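Local coordinates for protein AtFKBP42 (Arabidopsis thaliana, PDB 2F4E) that probably catalyses the cis-trans isomerization of peptidyl-proline bonds as an FKBP-type immunophilin and modulates uptake of MRP transporter substrates into the vacuole, at residues Glu96-Leu99 against Gly100-Lys103. Sequence-based numbering, arbitrary orientation.
Sequences ELVL and GKEK
L97 meets E102 where the chain leaves strand 95-98 and bends round a type II beta turn: its CD1 lies 3.4 Å from the CB of E102. The leucine branch reaches that methylene because CG stands anti to the backbone N (chi1 180°). L97, buried, also packs on L106 of the loop and V113 of helix 107-113, a setting suited to an aliphatic side chain. V98 opens the turn, and its O takes the closing hydrogen bond from K101 N, 2.9 Å. Its CG1 only grazes K101 CB, at 4.2 Å, and the lysine chain leads away from the turn, as suits an exposed residue. L99 turns its side chain away from the turn, into a buried position against C70, P64 and A110. G100 follows as third residue of the type II turn, where positive phi is the rule and glycine is common; at its phi of +99° a CB would be jammed against the carbonyl O of L99. E102 folds back, bent at chi2 (-89°), and its OE1 receives G100 N at 3.2 Å, nearly along the carboxylate C-O axis. With an alanine in place of E102 the CB touching L97 would stay, but G100 N would probably lose its carboxylate partner. The chemistry thus divides the work: leucines pack inward, while a backbone bond and a carboxylate-to-amide bond fix the bend that leads from strand 95-98 toward helix 107-113 of the FKBP fold.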
loop_
_atom_site.group_PDB
_atom_site.type_symbol
_atom_site.label_atom_id
_atom_site.label_comp_id
_atom_site.label_asym_id
_atom_site.label_seq_id
_atom_site.Cartn_x
_atom_site.Cartn_y
_atom_site.Cartn_z
ATOM N N GLU A 96 5.591 -10.491 1.040
ATOM C CA GLU A 96 4.721 -11.353 0.263
ATOM C C GLU A 96 3.340 -11.110 0.826
ATOM O O GLU A 96 3.091 -11.372 1.995
ATOM C CB GLU A 96 5.100 -12.817 0.459
ATOM C CG GLU A 96 4.212 -13.796 -0.282
ATOM C CD GLU A 96 4.697 -15.229 -0.149
ATOM O OE1 GLU A 96 5.930 -15.431 -0.082
ATOM O OE2 GLU A 96 3.851 -16.148 -0.100
ATOM N N LEU A 97 2.452 -10.593 -0.004
ATOM C CA LEU A 97 1.093 -10.296 0.415
ATOM C C LEU A 97 0.107 -11.156 -0.367
ATOM O O LEU A 97 0.010 -11.042 -1.593
ATOM C CB LEU A 97 0.802 -8.820 0.154
ATOM C CG LEU A 97 -0.586 -8.292 0.519
ATOM C CD1 LEU A 97 -0.712 -8.164 2.024
ATOM C CD2 LEU A 97 -0.789 -6.936 -0.123
ATOM N N VAL A 98 -0.616 -12.022 0.335
ATOM C CA VAL A 98 -1.598 -12.870 -0.332
ATOM C C VAL A 98 -2.963 -12.193 -0.244
ATOM O O VAL A 98 -3.577 -12.132 0.822
ATOM C CB VAL A 98 -1.670 -14.284 0.303
ATOM C CG1 VAL A 98 -2.727 -15.120 -0.391
ATOM C CG2 VAL A 98 -0.318 -14.974 0.193
ATOM N N LEU A 99 -3.413 -11.651 -1.367
ATOM C CA LEU A 99 -4.698 -10.977 -1.434
ATOM C C LEU A 99 -5.821 -11.875 -0.921
ATOM O O LEU A 99 -5.971 -13.015 -1.372
ATOM C CB LEU A 99 -4.973 -10.572 -2.875
ATOM C CG LEU A 99 -4.011 -9.491 -3.363
ATOM C CD1 LEU A 99 -4.021 -9.389 -4.891
ATOM C CD2 LEU A 99 -4.405 -8.183 -2.724
ATOM N N GLY A 100 -6.605 -11.359 0.024
ATOM C CA GLY A 100 -7.694 -12.132 0.586
ATOM C C GLY A 100 -7.294 -12.759 1.912
ATOM O O GLY A 100 -8.142 -13.226 2.670
ATOM N N LYS A 101 -5.999 -12.777 2.202
ATOM C CA LYS A 101 -5.524 -13.339 3.459
ATOM C C LYS A 101 -4.546 -12.404 4.158
ATOM O O LYS A 101 -3.831 -12.814 5.079
ATOM C CB LYS A 101 -4.879 -14.707 3.223
ATOM C CG LYS A 101 -5.877 -15.761 2.732
ATOM C CD LYS A 101 -5.325 -17.196 2.807
ATOM C CE LYS A 101 -6.424 -18.233 2.493
ATOM N NZ LYS A 101 -7.572 -18.211 3.475
ATOM N N GLU A 102 -4.540 -11.136 3.743
ATOM C CA GLU A 102 -3.640 -10.154 4.339
ATOM C C GLU A 102 -4.044 -9.840 5.768
ATOM O O GLU A 102 -5.200 -10.013 6.152
ATOM C CB GLU A 102 -3.637 -8.843 3.533
ATOM C CG GLU A 102 -4.824 -7.892 3.827
ATOM C CD GLU A 102 -6.061 -8.146 2.955
ATOM O OE1 GLU A 102 -5.939 -8.870 1.938
ATOM O OE2 GLU A 102 -7.156 -7.624 3.301
ATOM N N LYS A 103 -3.083 -9.378 6.558
ATOM C CA LYS A 103 -3.367 -9.003 7.937
ATOM C C LYS A 103 -4.349 -7.834 7.888
ATOM O O LYS A 103 -4.463 -7.142 6.871
ATOM C CB LYS A 103 -2.092 -8.552 8.655
ATOM C CG LYS A 103 -0.929 -9.515 8.528
ATOM C CD LYS A 103 0.244 -9.044 9.368
ATOM C CE LYS A 103 1.529 -9.777 9.011
ATOM N NZ LYS A 103 1.888 -9.524 7.579
#